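Myo-inositol phosphohydrolase (Mitsuokella multacida, PDB 4WU3) probably removes phosphate groups from myo-inositol phosphates such as phytate, as a PTP-like phytase, and is seen here with bound inositol-(1,3,4,5)-tetrakisphosphate. Local coordinates at residues 116-121 with 204-209; 97-102 with 196-201; 90-95 with 235-240; 60-65 with 241-246. The protein carries 2 engineered substitutions. All coordinates share one frame; numbering follows the deposited sequence.

Interaction 1: 116-121 with 204-209; sequences FYDVDL and ANYFRL
Asn-205 and Tyr-117 pair in register on neighbouring parallel strands, and the asparagine can be followed atom by atom. Its CB rests over one face of the Tyr-117 ring, 3.7 Å from the centroid, a CH-pi contact. CG, anti to the carbonyl carbon (chi1 -56°), continues across the same ring with the amide tilted only 17° from it. At the tip, OD1 comes no closer than 4.2 Å to Tyr-117 CE2, while ND2 donates to Phe-116 O (3.1 Å) from above the carbonyl plane and also to Ser-114 O. Phe-116 O is gripped twice, since Asn-205 N reaches it at 2.8 Å.

On the other face, Tyr-206 OH donates to Asp-120 OD2 (2.7 Å) on its anti side, while Asp-118 OD2 lies in plane at the tyrosine ring edge, 3.4 Å from CD1. A phenylalanine in place of Tyr-206 would probably leave Asp-120 OD2 one donor short, with His-126 still bonded to it. Asp-120 OD2 also lies over one face of the Arg-208 guanidinium in a long salt bridge, with no N-H pointing at it; Arg-208 NE donates to Arg-122 O. Strand 237-241 flanks 116-121, helix 195-201 covers the Asp-118 face, and helix 219-230 packs against Phe-207.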
# COMPACT_ATOMS: atom_id res chain seq x y z
N PHE A 116 35.90 2.18 -1.43
CA PHE A 116 34.74 1.40 -1.06
C PHE A 116 33.69 2.31 -0.42
O PHE A 116 34.00 3.06 0.50
CB PHE A 116 35.16 0.28 -0.10
CG PHE A 116 34.05 -0.64 0.31
CD1 PHE A 116 33.74 -1.76 -0.44
CD2 PHE A 116 33.34 -0.41 1.46
CE1 PHE A 116 32.72 -2.60 -0.06
CE2 PHE A 116 32.32 -1.25 1.85
CZ PHE A 116 32.01 -2.35 1.08
N TYR A 117 32.46 2.23 -0.92
CA TYR A 117 31.35 3.03 -0.38
C TYR A 117 30.26 2.12 0.19
O TYR A 117 29.66 1.34 -0.53
CB TYR A 117 30.76 3.95 -1.45
CG TYR A 117 31.72 5.04 -1.88
CD1 TYR A 117 32.76 4.75 -2.74
CD2 TYR A 117 31.60 6.35 -1.41
CE1 TYR A 117 33.66 5.73 -3.12
CE2 TYR A 117 32.51 7.33 -1.79
CZ TYR A 117 33.53 7.01 -2.66
OH TYR A 117 34.45 7.97 -3.07
N ASP A 118 30.05 2.23 1.49
CA ASP A 118 28.97 1.55 2.15
C ASP A 118 27.72 2.38 1.95
O ASP A 118 27.63 3.51 2.43
CB ASP A 118 29.28 1.41 3.64
CG ASP A 118 28.11 0.87 4.45
OD1 ASP A 118 27.29 0.11 3.89
OD2 ASP A 118 28.03 1.19 5.66
N VAL A 119 26.77 1.84 1.20
CA VAL A 119 25.49 2.48 1.01
C VAL A 119 24.48 1.80 1.92
O VAL A 119 23.98 0.71 1.63
CB VAL A 119 25.01 2.41 -0.45
CG1 VAL A 119 23.67 3.12 -0.61
CG2 VAL A 119 26.05 3.03 -1.38
N ASP A 120 24.20 2.50 3.02
CA ASP A 120 23.37 2.02 4.11
C ASP A 120 21.93 2.47 3.90
O ASP A 120 21.61 3.64 4.10
CB ASP A 120 23.91 2.61 5.42
CG ASP A 120 23.10 2.19 6.62
OD1 ASP A 120 22.14 1.43 6.46
OD2 ASP A 120 23.45 2.65 7.74
N LEU A 121 21.06 1.54 3.51
CA LEU A 121 19.70 1.89 3.11
C LEU A 121 18.71 1.87 4.27
O LEU A 121 17.50 1.95 4.06
CB LEU A 121 19.23 0.96 1.99
CG LEU A 121 20.12 0.90 0.75
CD1 LEU A 121 19.75 -0.27 -0.15
CD2 LEU A 121 20.09 2.23 0.00
N ALA A 204 36.97 3.25 5.07
CA ALA A 204 36.04 3.21 3.95
C ALA A 204 35.13 4.42 3.95
O ALA A 204 35.16 5.25 4.85
CB ALA A 204 35.22 1.92 4.00
N ASN A 205 34.31 4.52 2.90
CA ASN A 205 33.36 5.61 2.77
C ASN A 205 31.94 5.18 3.10
O ASN A 205 31.62 3.99 3.07
CB ASN A 205 33.42 6.14 1.36
CG ASN A 205 34.81 6.57 0.97
OD1 ASN A 205 35.24 7.66 1.34
ND2 ASN A 205 35.52 5.71 0.23
N TYR A 206 31.08 6.16 3.39
CA TYR A 206 29.74 5.90 3.91
C TYR A 206 28.71 6.82 3.28
O TYR A 206 28.95 8.01 3.10
CB TYR A 206 29.74 6.11 5.42
CG TYR A 206 28.41 5.83 6.10
CD1 TYR A 206 27.99 4.52 6.29
CD2 TYR A 206 27.59 6.86 6.58
CE1 TYR A 206 26.80 4.24 6.90
CE2 TYR A 206 26.39 6.57 7.22
CZ TYR A 206 26.01 5.26 7.36
OH TYR A 206 24.83 4.94 7.99
N PHE A 207 27.55 6.26 2.96
CA PHE A 207 26.42 7.04 2.48
C PHE A 207 25.12 6.44 3.02
O PHE A 207 24.92 5.23 2.96
CB PHE A 207 26.40 7.08 0.95
CG PHE A 207 25.30 7.92 0.39
CD1 PHE A 207 25.39 9.30 0.41
CD2 PHE A 207 24.18 7.33 -0.17
CE1 PHE A 207 24.38 10.09 -0.10
CE2 PHE A 207 23.16 8.11 -0.70
CZ PHE A 207 23.26 9.50 -0.66
N ARG A 208 24.26 7.29 3.55
CA ARG A 208 23.03 6.84 4.19
C ARG A 208 21.80 7.34 3.45
O ARG A 208 21.72 8.51 3.07
CB ARG A 208 22.98 7.36 5.63
CG ARG A 208 21.71 7.00 6.40
CD ARG A 208 21.71 5.55 6.84
NE ARG A 208 20.68 5.26 7.85
CZ ARG A 208 20.84 5.42 9.17
NH1 ARG A 208 21.98 5.88 9.65
NH2 ARG A 208 19.86 5.11 10.01
N LEU A 209 20.86 6.44 3.24
CA LEU A 209 19.49 6.77 2.91
C LEU A 209 18.62 6.14 3.95
O LEU A 209 18.75 4.95 4.19
CB LEU A 209 19.10 6.17 1.57
CG LEU A 209 19.80 6.77 0.37
CD1 LEU A 209 19.30 6.08 -0.88
CD2 LEU A 209 19.54 8.26 0.33

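Interaction 2: 97-102 with 196-201; sequences FSEKEL and EEMVKQ
Met-198 reaches from helix 195-201 to the start of helix 99-108, a helix-to-helix contact beside the central sheet of the PTP-like fold, in which 99-108 opens with a capping box. Apolar packing carries the contact, and no hydrogen bond crosses it. Met-198 and Leu-102 meet tip to tip, Met-198 SD standing 3.7 Å from Leu-102 CD2. The same leucine methyl touches Val-199 CG2 at 4.1 Å, so one branch of Leu-102 serves both residues of the facing helix. Bends at chi2 (-90°) and chi3 (-70°) turn the thioether away from a straight course and bring Met-198 CE to the edge of the Phe-97 ring, 4.2 Å from Phe-97 CE1. From within its own segment, Leu-102 CD1 sits 4.0 Å above one face of that ring, offset toward the rim. Glu-99 adds aliphatic surface: its CG lies 3.8 Å from Met-198 SD.

Polar interactions are confined to the surroundings of this apolar patch. Beyond CG the Glu-99 chain runs on extended to a salt bridge with Arg-193, whose other terminal nitrogen, NH1, is bonded to Gln-201 OE1, so that one arginine ties both segments. Glu-101 OE2 pairs with Arg-54. In the capping box, Glu-101 N donates to Ser-98 OG (3.2 Å), and Ser-98 N closes the first turn with a bond to Glu-101 OE1 at 2.8 Å.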
# COMPACT_ATOMS: atom_id res chain seq x y z
N PHE A 97 25.74 -6.15 8.35
CA PHE A 97 26.96 -6.87 8.69
C PHE A 97 27.51 -6.45 10.06
O PHE A 97 27.41 -5.27 10.46
CB PHE A 97 28.04 -6.65 7.61
CG PHE A 97 28.14 -5.22 7.11
CD1 PHE A 97 28.71 -4.22 7.89
CD2 PHE A 97 27.67 -4.88 5.84
CE1 PHE A 97 28.79 -2.92 7.43
CE2 PHE A 97 27.76 -3.58 5.37
CZ PHE A 97 28.32 -2.60 6.16
N SER A 98 28.08 -7.42 10.77
CA SER A 98 28.90 -7.14 11.94
C SER A 98 30.24 -6.57 11.48
O SER A 98 30.52 -6.49 10.28
CB SER A 98 29.15 -8.42 12.75
OG SER A 98 30.16 -9.21 12.14
N GLU A 99 31.07 -6.16 12.42
CA GLU A 99 32.37 -5.60 12.06
C GLU A 99 33.27 -6.63 11.36
O GLU A 99 33.89 -6.32 10.35
CB GLU A 99 33.06 -5.07 13.31
CG GLU A 99 34.29 -4.24 13.02
CD GLU A 99 34.88 -3.63 14.27
OE1 GLU A 99 34.76 -4.26 15.34
OE2 GLU A 99 35.45 -2.53 14.20
N LYS A 100 33.34 -7.85 11.88
CA LYS A 100 34.12 -8.90 11.22
C LYS A 100 33.56 -9.25 9.84
O LYS A 100 34.30 -9.64 8.94
CB LYS A 100 34.18 -10.15 12.09
CG LYS A 100 35.01 -9.99 13.36
CD LYS A 100 35.16 -11.30 14.11
CE LYS A 100 35.72 -11.08 15.51
NZ LYS A 100 37.08 -10.49 15.44
N GLU A 101 32.24 -9.12 9.66
CA GLU A 101 31.67 -9.38 8.34
C GLU A 101 32.05 -8.26 7.36
O GLU A 101 32.30 -8.52 6.19
CB GLU A 101 30.15 -9.57 8.41
CG GLU A 101 29.76 -10.86 9.14
CD GLU A 101 28.27 -10.96 9.44
OE1 GLU A 101 27.62 -9.91 9.69
OE2 GLU A 101 27.77 -12.10 9.44
N LEU A 102 32.11 -7.03 7.85
CA LEU A 102 32.59 -5.94 7.01
C LEU A 102 34.04 -6.22 6.60
O LEU A 102 34.41 -6.06 5.43
CB LEU A 102 32.49 -4.59 7.71
CG LEU A 102 33.11 -3.40 6.95
CD1 LEU A 102 32.41 -3.16 5.63
CD2 LEU A 102 33.10 -2.13 7.78
N GLU A 196 28.45 4.65 10.42
CA GLU A 196 29.37 5.57 9.75
C GLU A 196 30.71 5.56 10.46
O GLU A 196 31.76 5.47 9.82
CB GLU A 196 28.80 6.99 9.75
CG GLU A 196 29.76 8.02 9.21
CD GLU A 196 29.21 9.43 9.33
OE1 GLU A 196 28.53 9.74 10.33
OE2 GLU A 196 29.46 10.22 8.40
N GLU A 197 30.67 5.68 11.78
CA GLU A 197 31.90 5.69 12.56
C GLU A 197 32.67 4.40 12.35
O GLU A 197 33.87 4.43 12.13
CB GLU A 197 31.61 5.91 14.05
CG GLU A 197 31.22 7.35 14.37
CD GLU A 197 30.70 7.53 15.79
OE1 GLU A 197 30.13 6.57 16.37
OE2 GLU A 197 30.85 8.65 16.32
N MET A 198 31.97 3.27 12.39
CA MET A 198 32.64 1.98 12.28
C MET A 198 33.24 1.83 10.89
O MET A 198 34.37 1.39 10.74
CB MET A 198 31.64 0.85 12.57
CG MET A 198 32.28 -0.50 12.84
SD MET A 198 32.45 -1.42 11.31
CE MET A 198 30.74 -1.81 10.93
N VAL A 199 32.50 2.25 9.87
CA VAL A 199 32.97 2.10 8.50
C VAL A 199 34.16 3.01 8.21
O VAL A 199 35.12 2.61 7.56
CB VAL A 199 31.82 2.37 7.49
CG1 VAL A 199 32.37 2.53 6.08
CG2 VAL A 199 30.82 1.23 7.51
N LYS A 200 34.09 4.24 8.69
CA LYS A 200 35.19 5.17 8.48
C LYS A 200 36.46 4.77 9.25
O LYS A 200 37.56 5.05 8.80
CB LYS A 200 34.75 6.57 8.87
CG LYS A 200 33.75 7.14 7.89
CD LYS A 200 33.59 8.62 8.11
CE LYS A 200 32.76 9.23 7.01
NZ LYS A 200 32.50 10.68 7.27
N GLN A 201 36.30 4.12 10.39
CA GLN A 201 37.46 3.63 11.14
C GLN A 201 38.16 2.52 10.39
O GLN A 201 39.32 2.21 10.67
CB GLN A 201 37.05 3.16 12.54
CG GLN A 201 36.93 4.33 13.50
CD GLN A 201 36.23 3.96 14.78
OE1 GLN A 201 36.24 2.81 15.21
NE2 GLN A 201 35.61 4.95 15.41

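Interaction 3: 90-95 with 235-240; sequences NVSASS and DAWLHY. With GOL (glycerol), chain I.
Ser-92 and His-239 are parallel neighbours in the mixed sheet of the PTP-like domain, where 237-241 leads into the phosphate-binding loop. Here the contact is tight. Ser-92 OG, 2.6 Å from His-239 ND1, shares a hydrogen bond with it and also accepts from Trp-237 NE1 (3.1 Å), a nearly straight bond in the indole plane. His-239 NE2 donates to Ser-94 OG at 2.8 Å, and that hydroxyl in turn donates to Ser-95 O. With both hydroxyl oxygens in the plane of the imidazole, its rotation is fixed from two edges. On the opposite face, Val-91 CG2 meets the edge of the Tyr-240 ring, 3.6 Å from CE2.

The indole marks the change to the looser end: the peptide joining Asn-90 to Val-91 lies over one of its faces. A leucine in place of Trp-237 would probably strip that peptide of its flat cover and leave Ser-92 OG without its indole donor. At this end the backbone bond from Leu-238 N to Asn-90 O is longer, 3.2 Å, and small molecules take part. A glycerol, probably from the crystallisation liquor, places O1 2.8 Å from Ala-236 O, and a water bridges the segments from Asn-90 ND2 (2.6 Å) to Ala-236 O (2.9 Å).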
# COMPACT_ATOMS: atom_id res chain seq x y z
N ASN A 90 31.22 -3.01 -10.68
CA ASN A 90 31.95 -2.66 -9.47
C ASN A 90 31.00 -2.48 -8.31
O ASN A 90 30.97 -1.44 -7.65
CB ASN A 90 32.79 -1.41 -9.69
CG ASN A 90 33.98 -1.67 -10.58
OD1 ASN A 90 34.39 -2.82 -10.76
ND2 ASN A 90 34.56 -0.61 -11.14
N VAL A 91 30.24 -3.53 -8.05
CA VAL A 91 29.16 -3.45 -7.12
C VAL A 91 29.05 -4.75 -6.32
O VAL A 91 29.32 -5.83 -6.84
CB VAL A 91 27.85 -3.18 -7.89
CG1 VAL A 91 27.33 -4.45 -8.54
CG2 VAL A 91 26.81 -2.59 -6.96
N SER A 92 28.67 -4.63 -5.05
CA SER A 92 28.28 -5.80 -4.26
C SER A 92 27.11 -5.42 -3.36
O SER A 92 26.72 -4.26 -3.32
CB SER A 92 29.44 -6.37 -3.43
OG SER A 92 30.01 -5.39 -2.58
N ALA A 93 26.55 -6.40 -2.66
CA ALA A 93 25.38 -6.20 -1.82
C ALA A 93 25.23 -7.32 -0.79
O ALA A 93 25.80 -8.41 -0.94
CB ALA A 93 24.12 -6.12 -2.68
N SER A 94 24.46 -7.05 0.26
CA SER A 94 24.27 -8.03 1.33
C SER A 94 23.28 -7.52 2.33
O SER A 94 22.80 -6.40 2.23
CB SER A 94 25.59 -8.29 2.07
OG SER A 94 25.98 -7.13 2.79
N SER A 95 23.01 -8.38 3.32
CA SER A 95 22.36 -8.00 4.55
C SER A 95 23.24 -7.04 5.34
O SER A 95 24.38 -6.78 4.97
CB SER A 95 22.19 -9.24 5.42
OG SER A 95 23.45 -9.63 5.97
N ASP A 235 36.45 5.08 -9.97
CA ASP A 235 36.91 3.78 -9.55
C ASP A 235 36.16 3.31 -8.30
O ASP A 235 36.63 2.44 -7.56
CB ASP A 235 38.40 3.83 -9.31
CG ASP A 235 38.78 4.85 -8.28
OD1 ASP A 235 38.01 5.79 -8.03
OD2 ASP A 235 39.88 4.71 -7.70
N ALA A 236 35.01 3.90 -8.05
CA ALA A 236 34.31 3.67 -6.81
C ALA A 236 33.66 2.29 -6.78
O ALA A 236 33.11 1.83 -7.77
CB ALA A 236 33.25 4.75 -6.61
N TRP A 237 33.75 1.63 -5.63
CA TRP A 237 33.06 0.37 -5.45
C TRP A 237 31.91 0.61 -4.50
O TRP A 237 32.10 1.14 -3.41
CB TRP A 237 34.01 -0.69 -4.91
CG TRP A 237 33.35 -2.01 -4.81
CD1 TRP A 237 32.45 -2.40 -3.86
CD2 TRP A 237 33.50 -3.12 -5.69
NE1 TRP A 237 32.03 -3.67 -4.09
CE2 TRP A 237 32.66 -4.14 -5.22
CE3 TRP A 237 34.26 -3.34 -6.84
CZ2 TRP A 237 32.57 -5.38 -5.84
CZ3 TRP A 237 34.15 -4.56 -7.47
CH2 TRP A 237 33.32 -5.57 -6.97
N LEU A 238 30.71 0.23 -4.93
CA LEU A 238 29.49 0.42 -4.15
C LEU A 238 28.97 -0.88 -3.55
O LEU A 238 28.77 -1.87 -4.25
CB LEU A 238 28.39 1.03 -5.02
CG LEU A 238 28.63 2.46 -5.50
CD1 LEU A 238 27.37 3.02 -6.14
CD2 LEU A 238 29.08 3.35 -4.36
N HIS A 239 28.77 -0.87 -2.24
CA HIS A 239 28.18 -2.01 -1.55
C HIS A 239 26.87 -1.57 -0.93
O HIS A 239 26.87 -0.75 -0.01
CB HIS A 239 29.11 -2.54 -0.46
CG HIS A 239 28.58 -3.75 0.23
ND1 HIS A 239 28.72 -5.01 -0.30
CD2 HIS A 239 27.85 -3.88 1.36
CE1 HIS A 239 28.11 -5.88 0.49
NE2 HIS A 239 27.58 -5.22 1.51
N TYR A 240 25.76 -2.09 -1.45
CA TYR A 240 24.43 -1.75 -0.95
C TYR A 240 24.01 -2.75 0.12
O TYR A 240 24.23 -3.96 0.00
CB TYR A 240 23.40 -1.81 -2.07
CG TYR A 240 23.65 -0.86 -3.21
CD1 TYR A 240 23.35 0.49 -3.10
CD2 TYR A 240 24.16 -1.31 -4.42
CE1 TYR A 240 23.58 1.36 -4.14
CE2 TYR A 240 24.39 -0.46 -5.47
CZ TYR A 240 24.10 0.88 -5.33
OH TYR A 240 24.34 1.74 -6.39
C1 GOL I . 30.34 2.16 -9.69
O1 GOL I . 30.45 1.43 -8.45
C2 GOL I . 30.15 3.65 -9.44
O2 GOL I . 29.07 4.11 -10.23
C3 GOL I . 31.39 4.45 -9.81
O3 GOL I . 31.10 5.36 -10.88
O HOH W 1 33.65 1.79 -10.60

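Interaction 4: 60-65 with 241-246; sequences LPRNFR and HSYAGM. Engineered in segment 241-246: Ser-242 (natural residue Cys). With PO4 (phosphate ion), chain G.
Asn-63 and Arg-65 hold two successive carbonyls of the 241-246 loop. Asn-63 ND2 donates to Ala-244 O at 2.8 Å, with the acceptor in the amide plane and the bond close to straight at 166°. Arg-65 NH1 binds Gly-245 O, also at 2.8 Å and in the plane of the guanidinium; this nitrogen donates at the same time to Asn-63 O (3.0 Å), so the arginine braces the type II turn of 61-64 while it grips the loop. Its chain gets there by bending sharply at chi2 (-84°).

While the carbonyls of Ala-244 and Gly-245 turn to segment 60-65, amides of the loop face the anion. This is the P-loop of the protein tyrosine phosphatases, with an engineered serine, Ser-242, at the position of the signature cysteine and Arg-248 as the arginine closing the motif. A phosphate ion, probably from the crystallisation liquor, lies in it: Ser-242 OG donates to phosphate O2 at 2.5 Å, Ala-244 N to phosphate O3 at 3.0 Å, and Met-246 N and Arg-248 NE add further bonds.

Farther out, Arg-62 stretches along the loop in extended form, and a water links its NH1 to Tyr-243 O. Ala-244 CB sits over one face of that guanidinium, 3.5 Å from NH1. Met-246 completes the packing, its CG 3.8 Å from Asn-63 ND2 and its SD 4.0 Å from Arg-62 NH2.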
# COMPACT_ATOMS: atom_id res chain seq x y z
N LEU A 60 31.56 -13.73 5.39
CA LEU A 60 30.72 -12.88 4.57
C LEU A 60 29.32 -12.92 5.15
O LEU A 60 28.87 -13.96 5.64
CB LEU A 60 30.70 -13.38 3.12
CG LEU A 60 31.97 -13.17 2.30
CD1 LEU A 60 31.76 -13.72 0.90
CD2 LEU A 60 32.35 -11.70 2.25
N PRO A 61 28.61 -11.79 5.10
CA PRO A 61 27.27 -11.76 5.67
C PRO A 61 26.23 -12.42 4.79
O PRO A 61 26.50 -12.81 3.66
CB PRO A 61 26.98 -10.27 5.79
CG PRO A 61 27.76 -9.65 4.69
CD PRO A 61 29.00 -10.48 4.54
N ARG A 62 25.03 -12.52 5.34
CA ARG A 62 23.84 -13.04 4.69
C ARG A 62 23.57 -12.39 3.34
O ARG A 62 23.63 -11.17 3.20
CB ARG A 62 22.66 -12.81 5.65
CG ARG A 62 21.29 -13.18 5.12
CD ARG A 62 20.23 -12.82 6.15
NE ARG A 62 18.89 -13.23 5.75
CZ ARG A 62 17.78 -12.72 6.25
NH1 ARG A 62 17.83 -11.77 7.18
NH2 ARG A 62 16.60 -13.15 5.83
N ASN A 63 23.27 -13.22 2.35
CA ASN A 63 22.88 -12.76 1.03
C ASN A 63 23.92 -11.91 0.34
O ASN A 63 23.58 -11.08 -0.50
CB ASN A 63 21.54 -12.00 1.11
CG ASN A 63 20.38 -12.92 1.34
OD1 ASN A 63 20.36 -14.04 0.82
ND2 ASN A 63 19.41 -12.48 2.15
N PHE A 64 25.18 -12.11 0.67
CA PHE A 64 26.23 -11.38 -0.01
C PHE A 64 26.29 -11.79 -1.49
O PHE A 64 26.23 -12.97 -1.81
CB PHE A 64 27.60 -11.64 0.62
CG PHE A 64 28.71 -10.95 -0.11
CD1 PHE A 64 29.06 -9.65 0.20
CD2 PHE A 64 29.37 -11.58 -1.14
CE1 PHE A 64 30.05 -9.00 -0.49
CE2 PHE A 64 30.37 -10.94 -1.83
CZ PHE A 64 30.71 -9.64 -1.51
N ARG A 65 26.41 -10.82 -2.38
CA ARG A 65 26.71 -11.14 -3.77
C ARG A 65 27.44 -9.98 -4.42
O ARG A 65 27.31 -8.84 -4.00
CB ARG A 65 25.46 -11.48 -4.58
CG ARG A 65 24.50 -10.31 -4.83
CD ARG A 65 23.56 -10.10 -3.65
NE ARG A 65 22.33 -9.43 -4.04
CZ ARG A 65 21.35 -9.13 -3.19
NH1 ARG A 65 21.45 -9.43 -1.91
NH2 ARG A 65 20.26 -8.52 -3.62
N HIS A 241 23.39 -2.24 1.17
CA HIS A 241 22.81 -3.12 2.16
C HIS A 241 21.60 -2.52 2.89
O HIS A 241 21.46 -1.29 3.02
CB HIS A 241 23.87 -3.57 3.16
CG HIS A 241 24.03 -2.65 4.32
ND1 HIS A 241 23.20 -2.71 5.42
CD2 HIS A 241 24.90 -1.65 4.55
CE1 HIS A 241 23.56 -1.78 6.28
NE2 HIS A 241 24.59 -1.12 5.78
N SER A 242 20.73 -3.40 3.35
CA SER A 242 19.58 -3.03 4.14
C SER A 242 19.63 -3.88 5.41
O SER A 242 20.72 -4.06 5.98
CB SER A 242 18.31 -3.27 3.33
OG SER A 242 18.43 -4.44 2.53
N TYR A 243 18.50 -4.41 5.88
CA TYR A 243 18.57 -5.38 6.97
C TYR A 243 18.86 -6.79 6.44
O TYR A 243 19.84 -7.42 6.85
CB TYR A 243 17.33 -5.39 7.87
CG TYR A 243 17.46 -6.50 8.90
CD1 TYR A 243 18.41 -6.41 9.91
CD2 TYR A 243 16.73 -7.67 8.81
CE1 TYR A 243 18.59 -7.42 10.82
CE2 TYR A 243 16.90 -8.70 9.72
CZ TYR A 243 17.83 -8.57 10.73
OH TYR A 243 18.01 -9.58 11.64
N ALA A 244 18.02 -7.27 5.53
CA ALA A 244 18.10 -8.66 5.10
C ALA A 244 18.84 -8.82 3.77
O ALA A 244 19.16 -9.93 3.36
CB ALA A 244 16.70 -9.24 5.00
N GLY A 245 19.12 -7.71 3.10
CA GLY A 245 19.75 -7.75 1.79
C GLY A 245 18.78 -8.30 0.76
O GLY A 245 19.20 -8.83 -0.29
N MET A 246 17.49 -8.16 1.06
CA MET A 246 16.44 -8.65 0.18
C MET A 246 15.76 -7.52 -0.59
O MET A 246 16.20 -7.18 -1.68
CB MET A 246 15.43 -9.47 0.98
CG MET A 246 16.05 -10.75 1.52
SD MET A 246 14.93 -11.82 2.47
CE MET A 246 13.88 -12.40 1.14
P PO4 G . 15.36 -5.71 3.35
O1 PO4 G . 14.38 -6.87 3.34
O2 PO4 G . 16.54 -6.15 2.51
O3 PO4 G . 15.79 -5.38 4.75
O4 PO4 G . 14.77 -4.46 2.74
O HOH W 2 20.08 -10.06 8.18

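In the fold
Interactions 1 and 3 belong to one sheet: strands 116-122 and 237-241 are neighbours in it, so the two contacts together span four adjacent strands. Both are mostly buried and rest on backbone ladders, and each adds a polar side-chain network on the face that also carries His-241. Interaction 2 lies against that same face, likewise buried but almost wholly apolar between its segments; its helix 195-201 is followed, after a short loop, by the strand of interaction 1, and Phe-97 touches both His-239 and His-241. Interaction 4, only partly buried, lies at the end of strand 237-241, where regular pairing gives way to side chains bonding loop carbonyls beside a bound anion.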